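Local coordinates for lipoate-protein ligase 1 (Plasmodium falciparum, PDB 5T8U) that belongs to the lipoate-protein ligase family and pairs a catalytic domain, which holds lipoic acid in this structure, with a smaller C-terminal domain, at residues L122-L125 / N126-N130; I171-K175 / N176-K180; Q20-H23 / F24-L28; D351-R354 / S355-Q359. All blocks are in the same frame, centred on the assembly; numbering follows the deposited sequence.

Contact 1 (L122-L125 / N126-N130)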
loop_
_atom_site.group_PDB
_atom_site.type_symbol
_atom_site.label_atom_id
_atom_site.label_comp_id
_atom_site.label_asym_id
_atom_site.label_seq_id
_atom_site.Cartn_x
_atom_site.Cartn_y
_atom_site.Cartn_z
ATOM N N LEU A 122 -12.139 -9.213 -6.750
ATOM C CA LEU A 122 -13.000 -9.942 -7.678
ATOM C C LEU A 122 -12.742 -9.515 -9.117
ATOM O O LEU A 122 -12.799 -10.340 -10.033
ATOM C CB LEU A 122 -14.470 -9.733 -7.315
ATOM C CG LEU A 122 -15.478 -10.434 -8.236
ATOM C CD1 LEU A 122 -15.242 -11.938 -8.267
ATOM C CD2 LEU A 122 -16.906 -10.129 -7.810
ATOM N N ILE A 123 -12.468 -8.228 -9.339
ATOM C CA ILE A 123 -12.086 -7.776 -10.673
ATOM C C ILE A 123 -10.811 -8.479 -11.114
ATOM O O ILE A 123 -10.711 -8.965 -12.249
ATOM C CB ILE A 123 -11.929 -6.243 -10.698
ATOM C CG1 ILE A 123 -13.278 -5.568 -10.431
ATOM C CG2 ILE A 123 -11.355 -5.775 -12.040
ATOM C CD1 ILE A 123 -13.190 -4.067 -10.230
ATOM N N ILE A 124 -9.823 -8.561 -10.222
ATOM C CA ILE A 124 -8.561 -9.203 -10.583
ATOM C C ILE A 124 -8.781 -10.687 -10.868
ATOM O O ILE A 124 -8.345 -11.211 -11.902
ATOM C CB ILE A 124 -7.514 -8.979 -9.476
ATOM C CG1 ILE A 124 -7.304 -7.475 -9.257
ATOM C CG2 ILE A 124 -6.193 -9.651 -9.845
ATOM C CD1 ILE A 124 -6.381 -7.129 -8.111
ATOM N N LEU A 125 -9.470 -11.385 -9.963
ATOM C CA LEU A 125 -9.716 -12.811 -10.161
ATOM C C LEU A 125 -10.474 -13.066 -11.459
ATOM O O LEU A 125 -10.144 -13.994 -12.208
ATOM C CB LEU A 125 -10.485 -13.379 -8.968
ATOM C CG LEU A 125 -9.745 -13.363 -7.627
ATOM C CD1 LEU A 125 -10.696 -13.691 -6.487
ATOM C CD2 LEU A 125 -8.579 -14.333 -7.642
ATOM N N ASN A 126 -11.497 -12.255 -11.740
ATOM C CA ASN A 126 -12.215 -12.382 -13.004
ATOM C C ASN A 126 -11.280 -12.170 -14.187
ATOM O O ASN A 126 -11.399 -12.853 -15.211
ATOM C CB ASN A 126 -13.375 -11.387 -13.055
ATOM C CG ASN A 126 -14.509 -11.761 -12.121
ATOM O OD1 ASN A 126 -14.649 -12.920 -11.727
ATOM N ND2 ASN A 126 -15.334 -10.781 -11.770
ATOM N N THR A 127 -10.346 -11.223 -14.070
ATOM C CA THR A 127 -9.337 -11.044 -15.109
ATOM C C THR A 127 -8.581 -12.344 -15.353
ATOM O O THR A 127 -8.612 -12.901 -16.459
ATOM C CB THR A 127 -8.369 -9.922 -14.715
ATOM O OG1 THR A 127 -9.076 -8.678 -14.641
ATOM C CG2 THR A 127 -7.227 -9.792 -15.721
ATOM N N LEU A 128 -7.906 -12.851 -14.319
ATOM C CA LEU A 128 -7.077 -14.040 -14.489
ATOM C C LEU A 128 -7.890 -15.201 -15.051
ATOM O O LEU A 128 -7.464 -15.873 -15.998
ATOM C CB LEU A 128 -6.434 -14.427 -13.156
ATOM C CG LEU A 128 -5.216 -13.608 -12.714
ATOM C CD1 LEU A 128 -5.612 -12.203 -12.293
ATOM C CD2 LEU A 128 -4.482 -14.314 -11.581
ATOM N N LYS A 129 -9.073 -15.443 -14.484
ATOM C CA LYS A 129 -9.884 -16.581 -14.904
ATOM C C LYS A 129 -10.342 -16.429 -16.349
ATOM O O LYS A 129 -10.052 -17.276 -17.203
ATOM C CB LYS A 129 -11.090 -16.725 -13.972
ATOM C CG LYS A 129 -11.861 -18.027 -14.129
ATOM C CD LYS A 129 -13.289 -17.878 -13.623
ATOM C CE LYS A 129 -13.832 -19.188 -13.073
ATOM N NZ LYS A 129 -15.238 -19.051 -12.599
ATOM N N ASN A 130 -11.064 -15.346 -16.642
ATOM C CA ASN A 130 -11.684 -15.201 -17.956
ATOM C C ASN A 130 -10.642 -15.107 -19.060
ATOM O O ASN A 130 -10.794 -15.727 -20.120
ATOM C CB ASN A 130 -12.587 -13.969 -17.974
ATOM C CG ASN A 130 -13.785 -14.111 -17.061
ATOM O OD1 ASN A 130 -14.168 -15.219 -16.688
ATOM N ND2 ASN A 130 -14.391 -12.986 -16.699
#
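With its OG1 turned beside its own backbone N (chi1 -64°), Thr-127 reaches back one turn of the alpha helix 117-132 to the carbonyl of Ile-123. The contact is therefore an i to i+4 link inside one helix, in which Thr-127 OG1 lies 2.9 Å from Ile-123 O. Thr-127 N donates to the same Ile-123 O, also at 2.9 Å. The two donors arrive from opposite faces of the carbonyl plane, so both can be accommodated and the buried hydroxyl is satisfied within the helix itself. The branches of Ile-124 and Leu-128 run alongside one another in the same direction, with Ile-124 CG2 3.6 Å from Leu-128 CD1. This apolar pair belongs to the face of the helix turned to the large mixed sheet, where Ile-124 rests on Phe-108 and Phe-110. Thr-127 instead meets Ala-219 and Leu-220 of helix 213-227, so the helix is packed on two sides. Leu-122 and Asn-126 lie on a more exposed side. There Leu-122, its CG beside the carbonyl carbon (chi1 179°), slants across the Asn-126 amide by van der Waals contact: Leu-122 CG is 3.6 Å from Asn-126 ND2, and Leu-122 CD1 is 3.6 Å from Asn-126 OD1.

Contact 2 (I171-K175 / N176-K180); sequences INLEK and NILNK
The carboxylate of Glu-174 has one face turned to Ile-177, whose CB stands almost directly over Glu-174 CD at 3.6 Å. Ile-177 CG2 is 3.7 Å from Glu-174 OE2 and Ile-177 CD1 is 4.0 Å from Glu-174 OE1, so the branched side chain spreads across the flat group at van der Waals distance. The placement follows from the extended Glu-174 chain, whose CG is anti to the backbone N (chi1 -167°). The contact is a turn that carries the chain from strand 162-170 into the short helix 178-181. The one hydrogen bond between 171-175 and 176-180 is weak: Leu-178 N to Lys-175 O, 3.5 Å. Leu-173 CD2 approaches Leu-178 CD2 at 4.3 Å, and both leucines also touch Tyr-100, as Ile-177 does, so all three side chains meet the same aromatic residue of strand 99-101. Lys-175 sends its amine elsewhere, to Ile-202 O and Thr-201 OG1. Glu-174 OE1 and Lys-180 NZ, 6.4 Å apart, are not in contact, and any attraction between these opposite charges is probably modest. The contact therefore rests mostly on van der Waals packing, including an aliphatic branch laid over a carboxylate, with the lysine bonded outside the turn.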
loop_
_atom_site.group_PDB
_atom_site.type_symbol
_atom_site.label_atom_id
_atom_site.label_comp_id
_atom_site.label_asym_id
_atom_site.label_seq_id
_atom_site.Cartn_x
_atom_site.Cartn_y
_atom_site.Cartn_z
ATOM N N ILE A 171 4.331 -10.854 -12.759
ATOM C CA ILE A 171 4.333 -11.368 -14.124
ATOM C C ILE A 171 5.638 -12.117 -14.364
ATOM O O ILE A 171 5.652 -13.348 -14.466
ATOM C CB ILE A 171 4.163 -10.230 -15.151
ATOM C CG1 ILE A 171 2.918 -9.388 -14.841
ATOM C CG2 ILE A 171 4.110 -10.790 -16.575
ATOM C CD1 ILE A 171 1.601 -10.115 -15.006
ATOM N N ASN A 172 6.743 -11.372 -14.449
ATOM C CA ASN A 172 8.056 -11.926 -14.757
ATOM C C ASN A 172 9.099 -11.458 -13.748
ATOM O O ASN A 172 10.278 -11.321 -14.081
ATOM C CB ASN A 172 8.482 -11.545 -16.176
ATOM C CG ASN A 172 9.718 -12.293 -16.640
ATOM O OD1 ASN A 172 9.955 -13.432 -16.242
ATOM N ND2 ASN A 172 10.517 -11.646 -17.482
ATOM N N LEU A 173 8.677 -11.199 -12.512
ATOM C CA LEU A 173 9.604 -10.736 -11.488
ATOM C C LEU A 173 10.762 -11.715 -11.326
ATOM O O LEU A 173 10.586 -12.934 -11.401
ATOM C CB LEU A 173 8.873 -10.556 -10.154
ATOM C CG LEU A 173 9.740 -10.169 -8.953
ATOM C CD1 LEU A 173 10.358 -8.808 -9.180
ATOM C CD2 LEU A 173 8.931 -10.187 -7.668
ATOM N N GLU A 174 11.956 -11.169 -11.115
ATOM C CA GLU A 174 13.134 -11.982 -10.824
ATOM C C GLU A 174 12.992 -12.523 -9.407
ATOM O O GLU A 174 13.202 -11.804 -8.428
ATOM C CB GLU A 174 14.402 -11.150 -10.986
ATOM C CG GLU A 174 15.687 -11.961 -11.001
ATOM C CD GLU A 174 16.910 -11.102 -11.265
ATOM O OE1 GLU A 174 18.006 -11.667 -11.463
ATOM O OE2 GLU A 174 16.774 -9.861 -11.276
ATOM N N LYS A 175 12.621 -13.800 -9.291
ATOM C CA LYS A 175 12.278 -14.363 -7.988
ATOM C C LYS A 175 13.510 -14.622 -7.128
ATOM O O LYS A 175 13.482 -14.386 -5.915
ATOM C CB LYS A 175 11.489 -15.660 -8.170
ATOM C CG LYS A 175 11.172 -16.372 -6.865
ATOM C CD LYS A 175 10.479 -17.703 -7.104
ATOM C CE LYS A 175 10.241 -18.440 -5.795
ATOM N NZ LYS A 175 9.579 -19.757 -6.006
ATOM N N ASN A 176 14.597 -15.114 -7.729
ATOM C CA ASN A 176 15.757 -15.515 -6.939
ATOM C C ASN A 176 16.496 -14.317 -6.358
ATOM O O ASN A 176 17.068 -14.418 -5.265
ATOM C CB ASN A 176 16.706 -16.354 -7.794
ATOM C CG ASN A 176 16.186 -17.760 -8.035
ATOM O OD1 ASN A 176 15.371 -18.273 -7.268
ATOM N ND2 ASN A 176 16.660 -18.392 -9.101
ATOM N N ILE A 177 16.498 -13.181 -7.058
ATOM C CA ILE A 177 17.281 -12.031 -6.618
ATOM C C ILE A 177 16.780 -11.480 -5.290
ATOM O O ILE A 177 17.536 -10.815 -4.572
ATOM C CB ILE A 177 17.273 -10.939 -7.713
ATOM C CG1 ILE A 177 18.457 -9.988 -7.536
ATOM C CG2 ILE A 177 15.958 -10.161 -7.716
ATOM C CD1 ILE A 177 19.756 -10.535 -8.088
ATOM N N LEU A 178 15.520 -11.752 -4.938
ATOM C CA LEU A 178 14.918 -11.152 -3.751
ATOM C C LEU A 178 15.790 -11.348 -2.516
ATOM O O LEU A 178 16.050 -10.399 -1.767
ATOM C CB LEU A 178 13.530 -11.749 -3.517
ATOM C CG LEU A 178 12.537 -11.643 -4.675
ATOM C CD1 LEU A 178 11.226 -12.323 -4.318
ATOM C CD2 LEU A 178 12.296 -10.193 -5.027
ATOM N N ASN A 179 16.253 -12.577 -2.289
ATOM C CA ASN A 179 16.990 -12.890 -1.071
ATOM C C ASN A 179 18.280 -12.092 -0.928
ATOM O O ASN A 179 18.887 -12.124 0.148
ATOM C CB ASN A 179 17.297 -14.389 -1.025
ATOM C CG ASN A 179 16.069 -15.225 -0.712
ATOM O OD1 ASN A 179 15.276 -14.878 0.164
ATOM N ND2 ASN A 179 15.903 -16.326 -1.434
ATOM N N LYS A 180 18.719 -11.382 -1.971
ATOM C CA LYS A 180 19.893 -10.528 -1.837
ATOM C C LYS A 180 19.586 -9.246 -1.072
ATOM O O LYS A 180 20.474 -8.700 -0.407
ATOM C CB LYS A 180 20.454 -10.165 -3.212
ATOM C CG LYS A 180 21.106 -11.313 -3.961
ATOM C CD LYS A 180 21.748 -10.812 -5.245
ATOM C CE LYS A 180 22.304 -11.949 -6.086
ATOM N NZ LYS A 180 22.904 -11.453 -7.358
#

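Contact 3 (Q20-H23 / F24-L28)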
loop_
_atom_site.group_PDB
_atom_site.type_symbol
_atom_site.label_atom_id
_atom_site.label_comp_id
_atom_site.label_asym_id
_atom_site.label_seq_id
_atom_site.Cartn_x
_atom_site.Cartn_y
_atom_site.Cartn_z
ATOM N N GLN A 20 8.857 4.956 -14.658
ATOM C CA GLN A 20 9.287 3.722 -14.010
ATOM C C GLN A 20 10.111 3.988 -12.753
ATOM O O GLN A 20 10.871 3.114 -12.322
ATOM C CB GLN A 20 10.079 2.858 -14.994
ATOM C CG GLN A 20 9.285 2.479 -16.237
ATOM C CD GLN A 20 10.079 1.628 -17.208
ATOM O OE1 GLN A 20 11.309 1.672 -17.229
ATOM N NE2 GLN A 20 9.376 0.840 -18.014
ATOM N N ASN A 21 9.975 5.167 -12.152
ATOM C CA ASN A 21 10.661 5.497 -10.911
ATOM C C ASN A 21 9.702 5.307 -9.744
ATOM O O ASN A 21 8.586 5.837 -9.759
ATOM C CB ASN A 21 11.186 6.932 -10.938
ATOM C CG ASN A 21 11.869 7.329 -9.644
ATOM O OD1 ASN A 21 11.233 7.852 -8.730
ATOM N ND2 ASN A 21 13.170 7.076 -9.557
ATOM N N ILE A 22 10.141 4.552 -8.734
ATOM C CA ILE A 22 9.262 4.226 -7.613
ATOM C C ILE A 22 8.810 5.493 -6.898
ATOM O O ILE A 22 7.637 5.628 -6.525
ATOM C CB ILE A 22 9.960 3.244 -6.651
ATOM C CG1 ILE A 22 9.043 2.886 -5.476
ATOM C CG2 ILE A 22 11.276 3.820 -6.130
ATOM C CD1 ILE A 22 7.742 2.217 -5.881
ATOM N N HIS A 23 9.725 6.444 -6.695
ATOM C CA HIS A 23 9.361 7.682 -6.014
ATOM C C HIS A 23 8.394 8.505 -6.854
ATOM O O HIS A 23 7.446 9.096 -6.323
ATOM C CB HIS A 23 10.615 8.494 -5.695
ATOM C CG HIS A 23 11.636 7.739 -4.903
ATOM N ND1 HIS A 23 12.986 7.804 -5.174
ATOM C CD2 HIS A 23 11.503 6.901 -3.847
ATOM C CE1 HIS A 23 13.641 7.038 -4.319
ATOM N NE2 HIS A 23 12.764 6.479 -3.504
ATOM N N PHE A 24 8.616 8.550 -8.168
ATOM C CA PHE A 24 7.739 9.312 -9.048
ATOM C C PHE A 24 6.325 8.744 -9.032
ATOM O O PHE A 24 5.348 9.476 -8.829
ATOM C CB PHE A 24 8.308 9.312 -10.469
ATOM C CG PHE A 24 7.676 10.325 -11.376
ATOM C CD1 PHE A 24 8.195 11.605 -11.472
ATOM C CD2 PHE A 24 6.563 9.999 -12.132
ATOM C CE1 PHE A 24 7.617 12.540 -12.305
ATOM C CE2 PHE A 24 5.980 10.931 -12.968
ATOM C CZ PHE A 24 6.508 12.204 -13.053
ATOM N N ASN A 25 6.200 7.431 -9.237
ATOM C CA ASN A 25 4.879 6.811 -9.279
ATOM C C ASN A 25 4.196 6.861 -7.918
ATOM O O ASN A 25 2.973 7.015 -7.840
ATOM C CB ASN A 25 4.988 5.367 -9.765
ATOM C CG ASN A 25 5.422 5.272 -11.212
ATOM O OD1 ASN A 25 5.133 6.158 -12.015
ATOM N ND2 ASN A 25 6.114 4.191 -11.554
ATOM N N LEU A 26 4.961 6.714 -6.834
ATOM C CA LEU A 26 4.377 6.877 -5.507
ATOM C C LEU A 26 3.876 8.301 -5.298
ATOM O O LEU A 26 2.848 8.508 -4.642
ATOM C CB LEU A 26 5.395 6.503 -4.429
ATOM C CG LEU A 26 5.639 5.005 -4.221
ATOM C CD1 LEU A 26 6.854 4.782 -3.336
ATOM C CD2 LEU A 26 4.417 4.327 -3.616
ATOM N N SER A 27 4.579 9.291 -5.853
ATOM C CA SER A 27 4.101 10.667 -5.775
ATOM C C SER A 27 2.814 10.844 -6.572
ATOM O O SER A 27 1.894 11.542 -6.129
ATOM C CB SER A 27 5.181 11.626 -6.274
ATOM O OG SER A 27 6.386 11.448 -5.550
ATOM N N LEU A 28 2.732 10.224 -7.753
ATOM C CA LEU A 28 1.482 10.230 -8.507
ATOM C C LEU A 28 0.350 9.629 -7.684
ATOM O O LEU A 28 -0.725 10.224 -7.553
ATOM C CB LEU A 28 1.654 9.459 -9.817
ATOM C CG LEU A 28 2.477 10.124 -10.921
ATOM C CD1 LEU A 28 2.768 9.126 -12.031
ATOM C CD2 LEU A 28 1.757 11.345 -11.480
#
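Asn-21 and Phe-24 set their side chains at about a right angle, the amide and ring planes standing 82° apart, at the start of helix 22-34. Phe-24 meets the asparagine through its CB, 3.8 Å from Asn-21 CB, and not through its ring. Asn-21 is the N-cap. Its CG lies anti to the backbone N (chi1 178°), which brings OD1 back to the backbone N of Phe-24. Phe-24 N then donates to Asn-21 OD1 at 2.8 Å, in the carbonyl plane and on a lone pair. Asn-21 also serves through its backbone: Asn-25 N meets Asn-21 O at 2.9 Å in a nearly straight bond of 175°. Ile-22 and Leu-26 have a different relation, lying side by side and pointing the same way, with Ile-22 CG1 3.6 Å and Ile-22 CD1 3.7 Å from Leu-26 CD1. Both touch Trp-59 of the lipoic acid pocket, and the Leu-26 side chain comes within about 5 Å of the lipoic acid. A third pairing is polar: Ser-27 OG, at 2.7 Å, and Ser-27 N, at 2.9 Å, reach His-23 O from opposite faces of its plane.

Several of these side chains are tied to the surroundings. His-23 NE2 bonds Val-89 O, Asn-25 OD1 bonds Ser-17 OG, and the Phe-24 ring makes a T-shaped stack with Phe-258. Local bonds thus serve the backbone N of Phe-24 and the Ser-27 hydroxyl, while His-23 and Asn-25 find side-chain partners elsewhere. The capping amide would probably be polarised by the positive end of the helix, while the apolar pair lines up beside the pocket.

Contact 4 (D351-R354 / S355-Q359); sequences DEVR and SWILQ
From Ser-355 to Leu-358 each backbone N donates to the carbonyl four residues earlier, giving the regular alpha-helical spacing of helix 347-357 close to its C-terminal end. One bond is less straight: Trp-356 N binds Glu-352 O at 2.9 Å but with an angle of only 133°, and the amide leans toward the i-3 carbonyl as well, in a weak second bond to Val-353 O at 3.0 Å. The helix packs against the three-stranded antiparallel sheet of the C-terminal domain.

On that side Val-353 CG1 stands 4.3 Å from Ile-357 CD1 and 4.5 Å from Trp-356 CE3, so the valine makes a loose apolar contact with both residues. The indole turns away from residues 351-354, with CG anti to the backbone N (chi1 169°), and presents its edge to Val-353 O, which lies near the ring plane. Outside the turn, Trp-356 stacks edge-to-face with Phe-286 and its NE1 is held by Glu-360 OE2. Leu-358 and Arg-354 instead meet helix 332-341, through Ile-335 and Phe-339 respectively.

Arg-354 and Leu-358 cross at a slant, Leu-358 CD1 approaching Arg-354 NH2. That approach looks tight, and the arginine has a first torsion of 108°, far from a staggered value, so its exact position is doubtful. More certain is the carbonyl of Arg-354: it accepts from Leu-358 N at 2.9 Å, and Leu-358 CG lies 3.3 Å from that oxygen.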
loop_
_atom_site.group_PDB
_atom_site.type_symbol
_atom_site.label_atom_id
_atom_site.label_comp_id
_atom_site.label_asym_id
_atom_site.label_seq_id
_atom_site.Cartn_x
_atom_site.Cartn_y
_atom_site.Cartn_z
ATOM N N ASP A 351 -7.727 -5.184 21.582
ATOM C CA ASP A 351 -7.830 -5.986 22.797
ATOM C C ASP A 351 -6.627 -6.907 22.946
ATOM O O ASP A 351 -6.013 -6.980 24.017
ATOM C CB ASP A 351 -9.125 -6.798 22.791
ATOM C CG ASP A 351 -10.359 -5.932 22.931
ATOM O OD1 ASP A 351 -11.469 -6.493 23.035
ATOM O OD2 ASP A 351 -10.219 -4.691 22.922
ATOM N N GLU A 352 -6.275 -7.624 21.877
ATOM C CA GLU A 352 -5.135 -8.534 21.943
ATOM C C GLU A 352 -3.845 -7.781 22.256
ATOM O O GLU A 352 -3.039 -8.230 23.083
ATOM C CB GLU A 352 -5.009 -9.301 20.627
ATOM C CG GLU A 352 -4.041 -10.468 20.675
ATOM C CD GLU A 352 -4.044 -11.280 19.394
ATOM O OE1 GLU A 352 -4.511 -10.758 18.359
ATOM O OE2 GLU A 352 -3.584 -12.442 19.423
ATOM N N VAL A 353 -3.639 -6.627 21.618
ATOM C CA VAL A 353 -2.400 -5.881 21.816
ATOM C C VAL A 353 -2.300 -5.374 23.251
ATOM O O VAL A 353 -1.240 -5.468 23.879
ATOM C CB VAL A 353 -2.297 -4.733 20.794
ATOM C CG1 VAL A 353 -1.113 -3.818 21.110
ATOM C CG2 VAL A 353 -2.149 -5.297 19.387
ATOM N N ARG A 354 -3.391 -4.826 23.794
ATOM C CA ARG A 354 -3.355 -4.364 25.181
ATOM C C ARG A 354 -3.130 -5.533 26.130
ATOM O O ARG A 354 -2.336 -5.436 27.074
ATOM C CB ARG A 354 -4.646 -3.615 25.530
ATOM C CG ARG A 354 -5.605 -4.358 26.461
ATOM C CD ARG A 354 -6.837 -3.528 26.778
ATOM N NE ARG A 354 -7.801 -4.283 27.575
ATOM C CZ ARG A 354 -7.754 -4.412 28.898
ATOM N NH1 ARG A 354 -8.678 -5.125 29.526
ATOM N NH2 ARG A 354 -6.786 -3.835 29.599
ATOM N N SER A 355 -3.819 -6.652 25.889
ATOM C CA SER A 355 -3.582 -7.852 26.680
ATOM C C SER A 355 -2.122 -8.274 26.618
ATOM O O SER A 355 -1.618 -8.907 27.554
ATOM C CB SER A 355 -4.488 -8.982 26.196
ATOM O OG SER A 355 -4.161 -10.204 26.834
ATOM N N TRP A 356 -1.427 -7.938 25.530
ATOM C CA TRP A 356 0.004 -8.213 25.455
ATOM C C TRP A 356 0.811 -7.207 26.270
ATOM O O TRP A 356 1.727 -7.587 27.006
ATOM C CB TRP A 356 0.469 -8.203 23.999
ATOM C CG TRP A 356 1.958 -8.213 23.874
ATOM C CD1 TRP A 356 2.815 -9.125 24.412
ATOM C CD2 TRP A 356 2.769 -7.266 23.169
ATOM N NE1 TRP A 356 4.110 -8.808 24.088
ATOM C CE2 TRP A 356 4.111 -7.669 23.326
ATOM C CE3 TRP A 356 2.494 -6.116 22.420
ATOM C CZ2 TRP A 356 5.172 -6.967 22.761
ATOM C CZ3 TRP A 356 3.552 -5.419 21.860
ATOM C CH2 TRP A 356 4.873 -5.848 22.034
ATOM N N ILE A 357 0.487 -5.918 26.147
ATOM C CA ILE A 357 1.281 -4.883 26.805
ATOM C C ILE A 357 1.184 -5.015 28.317
ATOM O O ILE A 357 2.173 -4.822 29.034
ATOM C CB ILE A 357 0.845 -3.486 26.324
ATOM C CG1 ILE A 357 1.365 -3.248 24.902
ATOM C CG2 ILE A 357 1.345 -2.393 27.281
ATOM C CD1 ILE A 357 0.997 -1.907 24.309
ATOM N N LEU A 358 -0.002 -5.343 28.830
ATOM C CA LEU A 358 -0.155 -5.472 30.276
ATOM C C LEU A 358 0.660 -6.619 30.859
ATOM O O LEU A 358 0.647 -6.798 32.082
ATOM C CB LEU A 358 -1.629 -5.652 30.638
ATOM C CG LEU A 358 -2.572 -4.514 30.236
ATOM C CD1 LEU A 358 -3.948 -4.749 30.830
ATOM C CD2 LEU A 358 -2.040 -3.148 30.661
ATOM N N GLN A 359 1.358 -7.395 30.034
ATOM C CA GLN A 359 2.263 -8.431 30.514
ATOM C C GLN A 359 3.727 -8.057 30.319
ATOM O O GLN A 359 4.607 -8.883 30.580
ATOM C CB GLN A 359 1.948 -9.754 29.817
ATOM C CG GLN A 359 0.600 -10.327 30.222
ATOM C CD GLN A 359 0.037 -11.297 29.204
ATOM O OE1 GLN A 359 0.618 -11.514 28.140
ATOM N NE2 GLN A 359 -1.111 -11.884 29.526
#

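Overall arrangement
Contacts 1, 2 and 3 lie in the catalytic domain, whereas contact 4 belongs to the C-terminal domain, with its centre 37 to 40 Å from those of the others. Contact 3 is buried, beside the lipoic acid pocket, and combines a helix cap with apolar pairing. Contacts 1 and 4 are partly buried, each on a helix that packs against a sheet and a second helix. Contact 1 shares with contact 3 a hydroxyl bonded to the carbonyl four residues back; contact 4 instead has a backbone N-H with one ordinary and one weak acceptor near the helix end. Contact 2, at the surface, relies on van der Waals contact and a weak turn bond. None of the four touches another.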